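Local coordinates for DUF985 domain-containing protein (PDB 1YUD), which is of unknown function but belongs to the cupin superfamily, whose beta-barrel fold it adopts as a two-chain assembly, at residues A14-L23 with S51-G59; W73-Y84 with S119-G130. One frame throughout, in Å; residues are numbered along the deposited sequence.

Contact 1: A14-L23 with S51-G59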
loop_
_atom_site.group_PDB
_atom_site.type_symbol
_atom_site.label_atom_id
_atom_site.label_comp_id
_atom_site.label_asym_id
_atom_site.label_seq_id
_atom_site.Cartn_x
_atom_site.Cartn_y
_atom_site.Cartn_z
ATOM N N ALA A 14 -6.158 -7.990 -16.674
ATOM C CA ALA A 14 -7.201 -7.351 -15.886
ATOM C C ALA A 14 -8.389 -8.254 -15.564
ATOM O O ALA A 14 -9.053 -8.080 -14.542
ATOM C CB ALA A 14 -7.677 -6.099 -16.596
ATOM N N ASP A 15 -8.657 -9.225 -16.426
ATOM C CA ASP A 15 -9.783 -10.122 -16.208
ATOM C C ASP A 15 -9.566 -11.049 -15.023
ATOM O O ASP A 15 -10.505 -11.363 -14.290
ATOM C CB ASP A 15 -10.050 -10.932 -17.477
ATOM C CG ASP A 15 -10.428 -10.053 -18.652
ATOM O OD1 ASP A 15 -11.404 -9.282 -18.522
ATOM O OD2 ASP A 15 -9.753 -10.128 -19.698
ATOM N N ASP A 16 -8.322 -11.478 -14.839
ATOM C CA ASP A 16 -7.966 -12.366 -13.738
ATOM C C ASP A 16 -8.116 -11.641 -12.417
ATOM O O ASP A 16 -8.670 -12.181 -11.457
ATOM C CB ASP A 16 -6.522 -12.836 -13.884
ATOM C CG ASP A 16 -6.306 -13.657 -15.128
ATOM O OD1 ASP A 16 -6.743 -13.221 -16.213
ATOM O OD2 ASP A 16 -5.694 -14.738 -15.022
ATOM N N PHE A 17 -7.615 -10.409 -12.384
ATOM C CA PHE A 17 -7.672 -9.585 -11.185
ATOM C C PHE A 17 -9.088 -9.236 -10.775
ATOM O O PHE A 17 -9.473 -9.464 -9.630
ATOM C CB PHE A 17 -6.845 -8.307 -11.373
ATOM C CG PHE A 17 -5.373 -8.516 -11.176
ATOM C CD1 PHE A 17 -4.470 -8.262 -12.202
ATOM C CD2 PHE A 17 -4.892 -9.017 -9.967
ATOM C CE1 PHE A 17 -3.106 -8.508 -12.029
ATOM C CE2 PHE A 17 -3.533 -9.266 -9.783
ATOM C CZ PHE A 17 -2.642 -9.010 -10.817
ATOM N N ILE A 18 -9.868 -8.687 -11.699
ATOM C CA ILE A 18 -11.234 -8.329 -11.354
ATOM C C ILE A 18 -11.978 -9.557 -10.823
ATOM O O ILE A 18 -12.810 -9.443 -9.916
ATOM C CB ILE A 18 -11.993 -7.716 -12.567
ATOM C CG1 ILE A 18 -12.025 -8.697 -13.734
ATOM C CG2 ILE A 18 -11.328 -6.439 -13.004
ATOM C CD1 ILE A 18 -13.223 -9.641 -13.710
ATOM N N LYS A 19 -11.648 -10.730 -11.368
ATOM C CA LYS A 19 -12.294 -11.972 -10.965
ATOM C C LYS A 19 -11.840 -12.471 -9.599
ATOM O O LYS A 19 -12.640 -12.553 -8.668
ATOM C CB LYS A 19 -12.043 -13.064 -12.005
ATOM C CG LYS A 19 -12.777 -14.371 -11.694
ATOM C CD LYS A 19 -12.195 -15.549 -12.469
ATOM C CE LYS A 19 -12.816 -16.872 -12.025
ATOM N NZ LYS A 19 -12.120 -18.057 -12.623
ATOM N N PHE A 20 -10.559 -12.814 -9.482
ATOM C CA PHE A 20 -10.022 -13.311 -8.219
ATOM C C PHE A 20 -10.197 -12.343 -7.065
ATOM O O PHE A 20 -10.468 -12.762 -5.938
ATOM C CB PHE A 20 -8.548 -13.643 -8.368
ATOM C CG PHE A 20 -8.293 -14.872 -9.169
ATOM C CD1 PHE A 20 -8.801 -16.101 -8.755
ATOM C CD2 PHE A 20 -7.545 -14.813 -10.341
ATOM C CE1 PHE A 20 -8.568 -17.253 -9.492
ATOM C CE2 PHE A 20 -7.303 -15.965 -11.093
ATOM C CZ PHE A 20 -7.817 -17.184 -10.664
ATOM N N LEU A 21 -10.034 -11.050 -7.337
ATOM C CA LEU A 21 -10.182 -10.044 -6.294
ATOM C C LEU A 21 -11.613 -9.515 -6.210
ATOM O O LEU A 21 -11.912 -8.654 -5.386
ATOM C CB LEU A 21 -9.201 -8.890 -6.519
ATOM C CG LEU A 21 -7.700 -9.216 -6.550
ATOM C CD1 LEU A 21 -6.910 -7.936 -6.813
ATOM C CD2 LEU A 21 -7.265 -9.852 -5.241
ATOM N N GLU A 22 -12.491 -10.032 -7.067
ATOM C CA GLU A 22 -13.908 -9.648 -7.069
ATOM C C GLU A 22 -14.132 -8.145 -7.182
ATOM O O GLU A 22 -14.836 -7.561 -6.360
ATOM C CB GLU A 22 -14.587 -10.143 -5.786
ATOM C CG GLU A 22 -14.337 -11.604 -5.459
ATOM C CD GLU A 22 -14.867 -11.989 -4.090
ATOM O OE1 GLU A 22 -14.627 -13.132 -3.664
ATOM O OE2 GLU A 22 -15.523 -11.150 -3.438
ATOM N N LEU A 23 -13.560 -7.535 -8.214
ATOM C CA LEU A 23 -13.663 -6.093 -8.424
ATOM C C LEU A 23 -14.928 -5.598 -9.140
ATOM O O LEU A 23 -15.210 -5.986 -10.264
ATOM C CB LEU A 23 -12.417 -5.622 -9.174
ATOM C CG LEU A 23 -11.126 -6.048 -8.468
ATOM C CD1 LEU A 23 -9.914 -5.855 -9.377
ATOM C CD2 LEU A 23 -11.001 -5.251 -7.172
ATOM N N SER A 51 -8.523 0.190 3.129
ATOM C CA SER A 51 -7.765 -0.067 1.911
ATOM C C SER A 51 -8.663 -0.793 0.915
ATOM O O SER A 51 -9.515 -1.586 1.299
ATOM C CB SER A 51 -6.541 -0.934 2.201
ATOM O OG SER A 51 -5.956 -1.406 0.994
ATOM N N ILE A 52 -8.472 -0.512 -0.364
ATOM C CA ILE A 52 -9.254 -1.142 -1.406
ATOM C C ILE A 52 -8.308 -1.439 -2.540
ATOM O O ILE A 52 -7.233 -0.844 -2.638
ATOM C CB ILE A 52 -10.320 -0.206 -1.980
ATOM C CG1 ILE A 52 -9.632 0.901 -2.774
ATOM C CG2 ILE A 52 -11.168 0.377 -0.873
ATOM C CD1 ILE A 52 -10.575 1.832 -3.493
ATOM N N TYR A 53 -8.691 -2.376 -3.389
ATOM C CA TYR A 53 -7.885 -2.680 -4.544
ATOM C C TYR A 53 -8.466 -1.675 -5.547
ATOM O O TYR A 53 -9.468 -1.025 -5.244
ATOM C CB TYR A 53 -8.153 -4.105 -4.982
ATOM C CG TYR A 53 -7.453 -5.162 -4.172
ATOM C CD1 TYR A 53 -6.105 -5.443 -4.390
ATOM C CD2 TYR A 53 -8.140 -5.938 -3.244
ATOM C CE1 TYR A 53 -5.458 -6.478 -3.713
ATOM C CE2 TYR A 53 -7.503 -6.979 -2.561
ATOM C CZ TYR A 53 -6.167 -7.243 -2.805
ATOM O OH TYR A 53 -5.526 -8.289 -2.189
ATOM N N PHE A 54 -7.849 -1.512 -6.711
ATOM C CA PHE A 54 -8.378 -0.571 -7.698
ATOM C C PHE A 54 -7.689 -0.800 -9.024
ATOM O O PHE A 54 -6.497 -0.532 -9.173
ATOM C CB PHE A 54 -8.184 0.879 -7.240
ATOM C CG PHE A 54 -8.884 1.887 -8.105
ATOM C CD1 PHE A 54 -8.262 2.426 -9.223
ATOM C CD2 PHE A 54 -10.163 2.318 -7.790
ATOM C CE1 PHE A 54 -8.906 3.390 -10.016
ATOM C CE2 PHE A 54 -10.812 3.282 -8.578
ATOM C CZ PHE A 54 -10.174 3.817 -9.693
ATOM N N LEU A 55 -8.454 -1.291 -9.994
ATOM C CA LEU A 55 -7.900 -1.610 -11.293
ATOM C C LEU A 55 -8.276 -0.650 -12.406
ATOM O O LEU A 55 -9.306 0.013 -12.356
ATOM C CB LEU A 55 -8.293 -3.039 -11.660
ATOM C CG LEU A 55 -7.695 -3.546 -12.963
ATOM C CD1 LEU A 55 -7.282 -4.998 -12.801
ATOM C CD2 LEU A 55 -8.701 -3.341 -14.090
ATOM N N LEU A 56 -7.418 -0.582 -13.416
ATOM C CA LEU A 56 -7.652 0.298 -14.547
ATOM C C LEU A 56 -7.321 -0.401 -15.866
ATOM O O LEU A 56 -6.224 -0.960 -16.025
ATOM C CB LEU A 56 -6.793 1.550 -14.411
ATOM C CG LEU A 56 -7.501 2.869 -14.681
ATOM C CD1 LEU A 56 -8.419 3.219 -13.509
ATOM C CD2 LEU A 56 -6.457 3.952 -14.888
ATOM N N ARG A 57 -8.277 -0.373 -16.798
ATOM C CA ARG A 57 -8.098 -0.965 -18.124
ATOM C C ARG A 57 -8.104 0.140 -19.168
ATOM O O ARG A 57 -8.636 1.225 -18.935
ATOM C CB ARG A 57 -9.217 -1.948 -18.452
ATOM C CG ARG A 57 -9.217 -3.214 -17.627
ATOM C CD ARG A 57 -10.385 -4.114 -18.015
ATOM N NE ARG A 57 -11.624 -3.353 -18.167
ATOM C CZ ARG A 57 -12.836 -3.895 -18.237
ATOM N NH1 ARG A 57 -13.903 -3.115 -18.384
ATOM N NH2 ARG A 57 -12.980 -5.215 -18.145
ATOM N N THR A 58 -7.527 -0.167 -20.324
ATOM C CA THR A 58 -7.418 0.770 -21.440
ATOM C C THR A 58 -8.637 1.643 -21.737
ATOM O O THR A 58 -8.514 2.661 -22.425
ATOM C CB THR A 58 -7.039 0.044 -22.729
ATOM O OG1 THR A 58 -5.869 -0.749 -22.503
ATOM C CG2 THR A 58 -6.742 1.048 -23.814
ATOM N N GLY A 59 -9.806 1.264 -21.232
ATOM C CA GLY A 59 -10.986 2.075 -21.478
ATOM C C GLY A 59 -11.385 2.904 -20.268
ATOM O O GLY A 59 -12.235 3.799 -20.349
#
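Leu55 meets Phe17 and Tyr53 meets Leu21 where helix 14-20 and the turn behind it lie over strand 51-57, and Leu55 and Tyr53 bury the most surface of the contact. Leu55 points toward the helix: CG stands anti to the backbone N (chi1 -176°), which lifts both methyls off the strand. CD1 meets CB of Phe17 at 3.6 Å, and CD2 packs against CB of Ala14 at 3.9 Å, with Ile18 CG2 a little farther off. Leu23 crosses Leu55 at about a right angle, its CD1 lying 4.0 Å from CB of Leu55 and its CD2 against CB of Tyr53. Leu21 covers one face of the Tyr53 ring. Its CD1 sits 3.8 Å from the ring centroid, 19° off the normal, a CH-pi contact, while CD2 reaches the phenol end at CZ, 3.7 Å away. An alanine in place of Tyr53 is likely to leave both Leu21 methyls without the ring they rest on and open a gap beneath the end of the helix. The chain leaves the helix in a Schellman motif, with Glu22 at positive phi, and Leu23 follows it back toward the strand. At the opposite end, CB of Ala14 rests on the aliphatic part of Arg57, 3.4 Å from CG; the guanidinium goes on past it toward Asp15, whose OD1 stays 4.4 Å from NH2, beyond a salt bridge. No hydrogen bond joins the two segments, and the helix runs roughly antiparallel to the strand, their axes 9.5 Å apart. It packs on the outside of the six-stranded sheet, where Leu23 also touches strand 31-37 and Ala14, Phe17 and Leu21 reach strand 126-133 on the other side of strand 50-57.

Contact 2: W73-Y84 with S119-G130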
loop_
_atom_site.group_PDB
_atom_site.type_symbol
_atom_site.label_atom_id
_atom_site.label_comp_id
_atom_site.label_asym_id
_atom_site.label_seq_id
_atom_site.Cartn_x
_atom_site.Cartn_y
_atom_site.Cartn_z
ATOM N N TRP A 73 -1.126 5.695 -2.168
ATOM C CA TRP A 73 -1.247 4.880 -3.352
ATOM C C TRP A 73 -0.083 3.923 -3.430
ATOM O O TRP A 73 1.073 4.337 -3.419
ATOM C CB TRP A 73 -1.284 5.759 -4.601
ATOM C CG TRP A 73 -2.626 6.404 -4.846
ATOM C CD1 TRP A 73 -3.321 7.204 -3.985
ATOM C CD2 TRP A 73 -3.419 6.319 -6.043
ATOM N NE1 TRP A 73 -4.496 7.627 -4.570
ATOM C CE2 TRP A 73 -4.581 7.098 -5.834
ATOM C CE3 TRP A 73 -3.258 5.663 -7.273
ATOM C CZ2 TRP A 73 -5.578 7.242 -6.808
ATOM C CZ3 TRP A 73 -4.247 5.806 -8.243
ATOM C CH2 TRP A 73 -5.394 6.593 -8.002
ATOM N N TYR A 74 -0.384 2.635 -3.503
ATOM C CA TYR A 74 0.665 1.634 -3.604
ATOM C C TYR A 74 0.583 1.068 -5.014
ATOM O O TYR A 74 -0.446 1.192 -5.676
ATOM C CB TYR A 74 0.434 0.552 -2.543
ATOM C CG TYR A 74 0.475 1.128 -1.143
ATOM C CD1 TYR A 74 1.679 1.245 -0.455
ATOM C CD2 TYR A 74 -0.670 1.651 -0.556
ATOM C CE1 TYR A 74 1.741 1.875 0.776
ATOM C CE2 TYR A 74 -0.616 2.292 0.668
ATOM C CZ TYR A 74 0.596 2.406 1.327
ATOM O OH TYR A 74 0.681 3.126 2.498
ATOM N N PHE A 75 1.655 0.459 -5.487
ATOM C CA PHE A 75 1.647 -0.097 -6.826
ATOM C C PHE A 75 1.876 -1.600 -6.783
ATOM O O PHE A 75 2.936 -2.070 -6.343
ATOM C CB PHE A 75 2.738 0.557 -7.675
ATOM C CG PHE A 75 2.703 0.150 -9.110
ATOM C CD1 PHE A 75 1.827 0.774 -9.998
ATOM C CD2 PHE A 75 3.521 -0.876 -9.575
ATOM C CE1 PHE A 75 1.761 0.380 -11.351
ATOM C CE2 PHE A 75 3.469 -1.285 -10.913
ATOM C CZ PHE A 75 2.584 -0.650 -11.807
ATOM N N HIS A 76 0.897 -2.357 -7.265
ATOM C CA HIS A 76 1.015 -3.811 -7.276
ATOM C C HIS A 76 1.592 -4.348 -8.572
ATOM O O HIS A 76 2.592 -5.083 -8.566
ATOM C CB HIS A 76 -0.342 -4.448 -7.032
ATOM C CG HIS A 76 -0.946 -4.078 -5.719
ATOM N ND1 HIS A 76 -0.340 -4.371 -4.519
ATOM C CD2 HIS A 76 -2.124 -3.481 -5.413
ATOM C CE1 HIS A 76 -1.124 -3.980 -3.528
ATOM N NE2 HIS A 76 -2.213 -3.439 -4.043
ATOM N N ALA A 77 0.966 -3.979 -9.688
ATOM C CA ALA A 77 1.434 -4.451 -10.988
ATOM C C ALA A 77 0.694 -3.806 -12.143
ATOM O O ALA A 77 -0.295 -3.097 -11.951
ATOM C CB ALA A 77 1.299 -5.973 -11.069
ATOM N N GLY A 78 1.184 -4.051 -13.354
ATOM C CA GLY A 78 0.525 -3.483 -14.512
ATOM C C GLY A 78 1.200 -2.298 -15.182
ATOM O O GLY A 78 2.394 -2.345 -15.475
ATOM N N GLN A 79 0.430 -1.233 -15.404
ATOM C CA GLN A 79 0.918 -0.044 -16.099
ATOM C C GLN A 79 1.052 1.212 -15.261
ATOM O O GLN A 79 0.089 1.670 -14.662
ATOM C CB GLN A 79 -0.001 0.286 -17.292
ATOM C CG GLN A 79 0.664 0.218 -18.652
ATOM C CD GLN A 79 0.873 -1.193 -19.099
ATOM O OE1 GLN A 79 1.748 -1.483 -19.916
ATOM N NE2 GLN A 79 0.061 -2.094 -18.570
ATOM N N SER A 80 2.246 1.791 -15.263
ATOM C CA SER A 80 2.493 3.014 -14.516
ATOM C C SER A 80 1.331 3.972 -14.775
ATOM O O SER A 80 0.855 4.071 -15.902
ATOM C CB SER A 80 3.782 3.663 -14.995
ATOM O OG SER A 80 3.509 4.464 -16.130
ATOM N N LEU A 81 0.874 4.667 -13.737
ATOM C CA LEU A 81 -0.238 5.611 -13.881
ATOM C C LEU A 81 0.263 7.050 -13.862
ATOM O O LEU A 81 1.451 7.316 -14.035
ATOM C CB LEU A 81 -1.253 5.413 -12.747
ATOM C CG LEU A 81 -1.678 3.966 -12.482
ATOM C CD1 LEU A 81 -2.669 3.936 -11.342
ATOM C CD2 LEU A 81 -2.301 3.364 -13.719
ATOM N N THR A 82 -0.649 7.982 -13.648
ATOM C CA THR A 82 -0.277 9.380 -13.589
ATOM C C THR A 82 -1.363 10.062 -12.816
ATOM O O THR A 82 -2.525 10.032 -13.205
ATOM C CB THR A 82 -0.176 9.989 -14.982
ATOM O OG1 THR A 82 0.810 9.268 -15.729
ATOM C CG2 THR A 82 0.235 11.450 -14.901
ATOM N N ILE A 83 -0.991 10.657 -11.693
ATOM C CA ILE A 83 -1.974 11.324 -10.870
ATOM C C ILE A 83 -2.022 12.790 -11.239
ATOM O O ILE A 83 -1.050 13.519 -11.061
ATOM C CB ILE A 83 -1.625 11.205 -9.383
ATOM C CG1 ILE A 83 -1.158 9.779 -9.064
ATOM C CG2 ILE A 83 -2.820 11.591 -8.546
ATOM C CD1 ILE A 83 -2.240 8.749 -9.125
ATOM N N TYR A 84 -3.154 13.220 -11.773
ATOM C CA TYR A 84 -3.319 14.607 -12.140
ATOM C C TYR A 84 -4.061 15.238 -10.973
ATOM O O TYR A 84 -5.163 14.819 -10.625
ATOM C CB TYR A 84 -4.124 14.723 -13.438
ATOM C CG TYR A 84 -3.538 13.949 -14.605
ATOM C CD1 TYR A 84 -3.615 12.566 -14.653
ATOM C CD2 TYR A 84 -2.904 14.607 -15.655
ATOM C CE1 TYR A 84 -3.081 11.849 -15.715
ATOM C CE2 TYR A 84 -2.363 13.901 -16.726
ATOM C CZ TYR A 84 -2.454 12.514 -16.755
ATOM O OH TYR A 84 -1.935 11.791 -17.826
ATOM N N SER A 119 -6.741 10.017 -12.422
ATOM C CA SER A 119 -5.582 9.320 -12.943
ATOM C C SER A 119 -5.885 8.469 -14.167
ATOM O O SER A 119 -6.976 7.928 -14.321
ATOM C CB SER A 119 -4.977 8.437 -11.858
ATOM O OG SER A 119 -3.896 7.671 -12.370
ATOM N N ALA A 120 -4.890 8.356 -15.033
ATOM C CA ALA A 120 -5.002 7.559 -16.233
ATOM C C ALA A 120 -3.784 6.656 -16.243
ATOM O O ALA A 120 -2.882 6.834 -15.432
ATOM C CB ALA A 120 -5.008 8.462 -17.464
HETATM N N MSE A 121 -3.756 5.676 -17.135
HETATM C CA MSE A 121 -2.595 4.804 -17.211
HETATM C C MSE A 121 -1.619 5.554 -18.105
HETATM O O MSE A 121 -1.921 6.660 -18.543
HETATM C CB MSE A 121 -2.958 3.467 -17.852
HETATM C CG MSE A 121 -4.118 2.742 -17.203
HETATM SE SE MSE A 121 -4.075 0.871 -17.702
HETATM C CE MSE A 121 -4.571 1.041 -19.569
ATOM N N ASN A 122 -0.460 4.968 -18.377
ATOM C CA ASN A 122 0.517 5.617 -19.248
ATOM C C ASN A 122 0.650 4.868 -20.579
ATOM O O ASN A 122 1.035 5.447 -21.596
ATOM C CB ASN A 122 1.878 5.717 -18.540
ATOM C CG ASN A 122 1.999 6.973 -17.671
ATOM O OD1 ASN A 122 2.670 6.965 -16.643
ATOM N ND2 ASN A 122 1.366 8.058 -18.098
ATOM N N GLN A 123 0.320 3.579 -20.551
ATOM C CA GLN A 123 0.361 2.703 -21.721
ATOM C C GLN A 123 -0.900 1.850 -21.685
ATOM O O GLN A 123 -1.545 1.750 -20.640
ATOM C CB GLN A 123 1.578 1.773 -21.670
ATOM C CG GLN A 123 2.925 2.439 -21.935
ATOM C CD GLN A 123 3.036 3.028 -23.335
ATOM O OE1 GLN A 123 2.387 4.028 -23.651
ATOM N NE2 GLN A 123 3.857 2.405 -24.183
ATOM N N ASP A 124 -1.260 1.241 -22.816
ATOM C CA ASP A 124 -2.446 0.385 -22.854
ATOM C C ASP A 124 -2.113 -0.893 -22.092
ATOM O O ASP A 124 -1.000 -1.416 -22.183
ATOM C CB ASP A 124 -2.856 0.026 -24.296
ATOM C CG ASP A 124 -3.442 1.210 -25.071
ATOM O OD1 ASP A 124 -4.141 2.054 -24.464
ATOM O OD2 ASP A 124 -3.216 1.281 -26.302
ATOM N N GLY A 125 -3.085 -1.388 -21.337
ATOM C CA GLY A 125 -2.873 -2.590 -20.556
ATOM C C GLY A 125 -3.718 -2.479 -19.307
ATOM O O GLY A 125 -4.808 -1.900 -19.356
ATOM N N PHE A 126 -3.238 -3.013 -18.188
ATOM C CA PHE A 126 -4.012 -2.927 -16.952
ATOM C C PHE A 126 -3.190 -2.360 -15.801
ATOM O O PHE A 126 -1.962 -2.259 -15.883
ATOM C CB PHE A 126 -4.506 -4.303 -16.538
ATOM C CG PHE A 126 -3.417 -5.192 -16.040
ATOM C CD1 PHE A 126 -2.517 -5.768 -16.928
ATOM C CD2 PHE A 126 -3.279 -5.443 -14.681
ATOM C CE1 PHE A 126 -1.493 -6.587 -16.475
ATOM C CE2 PHE A 126 -2.263 -6.253 -14.215
ATOM C CZ PHE A 126 -1.368 -6.830 -15.116
ATOM N N SER A 127 -3.874 -2.011 -14.714
ATOM C CA SER A 127 -3.193 -1.488 -13.540
ATOM C C SER A 127 -3.913 -1.745 -12.232
ATOM O O SER A 127 -4.993 -1.204 -11.974
ATOM C CB SER A 127 -2.939 -0.004 -13.697
ATOM O OG SER A 127 -1.945 0.193 -14.667
ATOM N N LEU A 128 -3.299 -2.604 -11.422
ATOM C CA LEU A 128 -3.808 -2.945 -10.104
ATOM C C LEU A 128 -3.103 -1.949 -9.189
ATOM O O LEU A 128 -1.891 -1.729 -9.302
ATOM C CB LEU A 128 -3.423 -4.376 -9.717
ATOM C CG LEU A 128 -4.001 -4.748 -8.346
ATOM C CD1 LEU A 128 -5.504 -4.766 -8.453
ATOM C CD2 LEU A 128 -3.476 -6.091 -7.867
ATOM N N VAL A 129 -3.864 -1.368 -8.275
ATOM C CA VAL A 129 -3.338 -0.353 -7.389
ATOM C C VAL A 129 -3.913 -0.443 -5.982
ATOM O O VAL A 129 -5.072 -0.830 -5.789
ATOM C CB VAL A 129 -3.648 1.036 -7.992
ATOM C CG1 VAL A 129 -4.257 1.962 -6.963
ATOM C CG2 VAL A 129 -2.402 1.604 -8.602
ATOM N N GLY A 130 -3.095 -0.082 -4.997
ATOM C CA GLY A 130 -3.561 -0.103 -3.624
ATOM C C GLY A 130 -3.857 1.311 -3.175
ATOM O O GLY A 130 -3.036 2.205 -3.360
#
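Leu81 and Val129 meet at the apolar centre, Leu81 CD1 lying 3.6 Å from Val129 CG2. The other Val129 methyl, CG1, rests 3.8 Å from CE3 of the Trp73 indole, which Ile83 CD1 covers over one face. With CG anti to the carbonyl carbon (chi1 -48°), Leu81 spreads its methyls between Val129 and Ser127, CD2 also nearing Met121, a selenomethionine. At the beta bulge between Phe75 and Ala77, CB of His76 packs against Leu128 CD2; the imidazole ND1 bonds to Phe75 O of the second subunit.

Two antiparallel pairings frame this core. Tyr74 and Gly130 exchange backbone hydrogen bonds, and past the bulge Leu128 N bonds to Ala77 O. Gly78, whose backbone angles call for glycine, lays its CA over the Phe126 ring, 4.0 Å from the centroid.

Farther out, Gln79 N and NE2 each give a weak bond to Phe126 O, while Ser127 OG lies close to Gln79 O. Ser119 OG donates to Thr82 O from well above the carbonyl plane. Asn122 sits across Ser80 and Thr82: Ser80 OG donates in the carbonyl plane to a lone pair of OD1 at 2.7 Å, while ND2 gives a weak bond to Thr82 OG1. That hydroxyl donates to Leu81 O, and Gln96 NE2 gives a weak bond to Asn122 OD1.

The chain turns a corner at Ala77 and the pairing passes from one sheet to the other, with Phe75 and Val129 on one and Ile83 and Ser119 on the other facing inward, as expected of the beta barrel of a cupin.

Overall arrangement
Contact 1 and contact 2 lie with their centres about 11 Å apart and follow one another along the chain, the first closing before the second opens. They share the six-stranded sheet, in which strands 50-57 and 126-133 are neighbours. Contact 1 lays helix 14-20 on the outer side of that sheet, whereas contact 2 ties it to the second sheet. They meet directly where Phe17 packs on Phe126, and Thr58 and Gly125 probably share a hydrogen bond between their loops. Both also touch the second subunit, so the helix-covered sheet and the corner of the barrel contribute together to the two-chain assembly.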